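Local coordinates for protein citrinin polyketide synthase (Monascus purpureus, PDB 5MPT) that makes the polyketide precursor of the mycotoxin citrinin, this piece being the C-methylation domain, caught here with S-adenosyl-L-homocysteine, at residues R209-G214 against E236-D241. Numbering follows the deposited sequence.
Sequences RILEMG and EYTMTD. With SAH (S-adenosyl-L-homocysteine), chain B.
At the edge of the Tyr237 ring, in its plane, lies the carboxylate oxygen Glu212 OE1, to which Tyr237 OH donates a hydrogen bond of 2.6 Å. The carboxylate stands at 90° to the ring and receives the hydroxyl from above its own plane. CG2 of Ile210 packs obliquely against the same ring, 3.8 Å from Tyr237 CE2. With CG anti to the backbone N (chi1 -178°) and the chain extended beyond it, Glu212 stands out from the sheet on the face it shares with Tyr237, and the tyrosine leans along the strand to bring its hydroxyl there; Thr221 OG1 also bonds Glu212 OE1, so two hydroxyls grip this one oxygen of the buried carboxylate. The other flat pair, at the far end and on the opposite sheet face, is a salt bridge: Glu236 OE1 lies in the guanidinium plane of Arg209, 3.2 Å from NE, while a second nitrogen, NH1, is held by the Leu7 carbonyl.

Between them the backbones pair as parallel strands, Ile210 O accepting from Thr238 N and Thr238 O from Glu212 N. Glu212 O takes two bonds from one residue, Thr240 N at 2.9 Å and Thr240 OG1 at 2.7 Å. The threonine hydroxyl also accepts from a water that Gly214 N binds in turn, bridging the two segments.

Next to it the pair illustrates the Rossmann-like methyltransferase design: Asp241 grips both ribose hydroxyls of S-adenosyl-L-homocysteine, OD1 taking O3' and OD2 taking O2', and Gly214 O accepts from the amino nitrogen, SAH N, at 2.8 Å. Strands 208-213 and 235-241, joined through helix 221-231, form a beta-alpha-beta unit. Met224, Leu225 and Leu228 of that helix pack against Tyr237, while strands 279-285 and 260-264 flank the pair within the sheet.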
loop_
_atom_site.group_PDB
_atom_site.type_symbol
_atom_site.label_atom_id
_atom_site.label_comp_id
_atom_site.label_asym_id
_atom_site.label_seq_id
_atom_site.Cartn_x
_atom_site.Cartn_y
_atom_site.Cartn_z
ATOM N N ARG A 209 -5.318 22.092 9.354
ATOM C CA ARG A 209 -6.299 21.024 9.383
ATOM C C ARG A 209 -5.852 19.924 8.442
ATOM O O ARG A 209 -5.745 20.126 7.223
ATOM C CB ARG A 209 -7.684 21.565 9.028
ATOM C CG ARG A 209 -8.100 22.684 9.982
ATOM C CD ARG A 209 -9.535 23.188 9.774
ATOM N NE ARG A 209 -9.996 23.885 10.982
ATOM C CZ ARG A 209 -10.403 25.144 11.043
ATOM N NH1 ARG A 209 -10.463 25.901 9.949
ATOM N NH2 ARG A 209 -10.780 25.641 12.218
ATOM N N ILE A 210 -5.578 18.767 9.027
ATOM C CA ILE A 210 -5.051 17.599 8.331
ATOM C C ILE A 210 -6.035 16.462 8.531
ATOM O O ILE A 210 -6.440 16.179 9.667
ATOM C CB ILE A 210 -3.667 17.189 8.865
ATOM C CG1 ILE A 210 -2.716 18.374 8.814
ATOM C CG2 ILE A 210 -3.154 15.960 8.087
ATOM C CD1 ILE A 210 -1.302 18.075 9.407
ATOM N N LEU A 211 -6.422 15.815 7.439
ATOM C CA LEU A 211 -7.318 14.669 7.503
ATOM C C LEU A 211 -6.642 13.478 6.844
ATOM O O LEU A 211 -6.205 13.563 5.691
ATOM C CB LEU A 211 -8.653 14.972 6.829
ATOM C CG LEU A 211 -9.750 13.902 6.979
ATOM C CD1 LEU A 211 -11.113 14.592 7.148
ATOM C CD2 LEU A 211 -9.738 12.980 5.794
ATOM N N GLU A 212 -6.576 12.373 7.561
ATOM C CA GLU A 212 -5.990 11.152 7.037
ATOM C C GLU A 212 -7.113 10.191 6.666
ATOM O O GLU A 212 -7.955 9.851 7.504
ATOM C CB GLU A 212 -5.026 10.514 8.039
ATOM C CG GLU A 212 -4.386 9.266 7.479
ATOM C CD GLU A 212 -3.439 8.577 8.421
ATOM O OE1 GLU A 212 -3.313 9.009 9.585
ATOM O OE2 GLU A 212 -2.852 7.563 7.987
ATOM N N MET A 213 -7.125 9.783 5.405
ATOM C CA MET A 213 -8.052 8.766 4.949
ATOM C C MET A 213 -7.380 7.405 4.962
ATOM O O MET A 213 -6.166 7.288 4.829
ATOM C CB MET A 213 -8.550 9.089 3.549
ATOM C CG MET A 213 -9.278 10.420 3.525
ATOM S SD MET A 213 -9.998 10.765 1.930
ATOM C CE MET A 213 -11.449 11.691 2.404
ATOM N N GLY A 214 -8.209 6.387 5.154
ATOM C CA GLY A 214 -7.696 5.016 5.150
ATOM C C GLY A 214 -6.578 4.815 6.147
ATOM O O GLY A 214 -5.637 4.038 5.902
ATOM N N GLU A 236 -5.292 20.464 13.885
ATOM C CA GLU A 236 -6.372 19.518 14.117
ATOM C C GLU A 236 -6.162 18.376 13.137
ATOM O O GLU A 236 -6.198 18.589 11.918
ATOM C CB GLU A 236 -7.742 20.190 13.930
ATOM C CG GLU A 236 -8.037 21.294 14.956
ATOM C CD GLU A 236 -9.203 22.208 14.553
ATOM O OE1 GLU A 236 -9.891 21.902 13.554
ATOM O OE2 GLU A 236 -9.425 23.236 15.237
ATOM N N TYR A 237 -5.877 17.178 13.670
ATOM C CA TYR A 237 -5.626 15.971 12.878
ATOM C C TYR A 237 -6.814 15.034 12.989
ATOM O O TYR A 237 -7.102 14.519 14.073
ATOM C CB TYR A 237 -4.372 15.280 13.370
ATOM C CG TYR A 237 -3.823 14.225 12.445
ATOM C CD1 TYR A 237 -4.415 12.973 12.344
ATOM C CD2 TYR A 237 -2.683 14.476 11.702
ATOM C CE1 TYR A 237 -3.875 12.000 11.513
ATOM C CE2 TYR A 237 -2.139 13.521 10.882
ATOM C CZ TYR A 237 -2.743 12.281 10.786
ATOM O OH TYR A 237 -2.183 11.335 9.958
ATOM N N THR A 238 -7.511 14.826 11.876
ATOM C CA THR A 238 -8.675 13.966 11.834
ATOM C C THR A 238 -8.222 12.648 11.220
ATOM O O THR A 238 -7.886 12.577 10.029
ATOM C CB THR A 238 -9.817 14.619 11.052
ATOM O OG1 THR A 238 -10.127 15.897 11.626
ATOM C CG2 THR A 238 -11.069 13.755 11.085
ATOM N N MET A 239 -8.182 11.617 12.045
ATOM C CA MET A 239 -7.824 10.287 11.602
ATOM C C MET A 239 -9.105 9.551 11.232
ATOM O O MET A 239 -10.029 9.456 12.050
ATOM C CB MET A 239 -7.075 9.554 12.704
ATOM C CG MET A 239 -6.592 8.204 12.288
ATOM S SD MET A 239 -6.107 7.239 13.701
ATOM C CE MET A 239 -5.572 5.758 12.851
ATOM N N THR A 240 -9.169 9.042 10.005
ATOM C CA THR A 240 -10.383 8.398 9.519
ATOM C C THR A 240 -10.074 7.097 8.785
ATOM O O THR A 240 -8.940 6.832 8.374
ATOM C CB THR A 240 -11.164 9.333 8.590
ATOM O OG1 THR A 240 -10.606 9.308 7.274
ATOM C CG2 THR A 240 -11.168 10.772 9.108
ATOM N N ASP A 241 -11.115 6.271 8.636
ATOM C CA ASP A 241 -11.023 5.004 7.912
ATOM C C ASP A 241 -12.437 4.522 7.670
ATOM O O ASP A 241 -13.373 4.954 8.333
ATOM C CB ASP A 241 -10.243 3.931 8.692
ATOM C CG ASP A 241 -9.756 2.771 7.804
ATOM O OD1 ASP A 241 -8.612 2.786 7.301
ATOM O OD2 ASP A 241 -10.515 1.813 7.612
HETATM N N SAH B . -2.974 3.325 5.653
HETATM C CA SAH B . -3.107 1.880 6.005
HETATM C CB SAH B . -2.428 0.866 5.092
HETATM C CG SAH B . -3.131 0.628 3.767
HETATM S SD SAH B . -4.475 -0.564 4.094
HETATM C C SAH B . -2.526 1.695 7.435
HETATM O O SAH B . -3.084 0.678 8.058
HETATM O OXT SAH B . -1.644 2.370 7.904
HETATM C "C5'" SAH B . -5.899 0.217 3.290
HETATM C "C4'" SAH B . -6.746 0.906 4.340
HETATM O "O4'" SAH B . -7.771 1.606 3.602
HETATM C "C3'" SAH B . -7.467 -0.029 5.321
HETATM O "O3'" SAH B . -7.330 0.542 6.618
HETATM C "C2'" SAH B . -8.924 -0.012 4.825
HETATM O "O2'" SAH B . -9.866 -0.160 5.885
HETATM C "C1'" SAH B . -9.012 1.386 4.226
HETATM N N9 SAH B . -10.053 1.589 3.226
HETATM C C8 SAH B . -10.447 0.738 2.228
HETATM N N7 SAH B . -11.451 1.180 1.509
HETATM C C5 SAH B . -11.744 2.412 2.079
HETATM C C6 SAH B . -12.712 3.391 1.784
HETATM N N6 SAH B . -13.635 3.266 0.822
HETATM N N1 SAH B . -12.726 4.502 2.545
HETATM C C2 SAH B . -11.833 4.626 3.532
HETATM N N3 SAH B . -10.872 3.780 3.904
HETATM C C4 SAH B . -10.884 2.679 3.134
HETATM O O HOH W 1 -8.784 17.958 10.415
HETATM O O HOH W 2 -11.031 7.304 5.530
#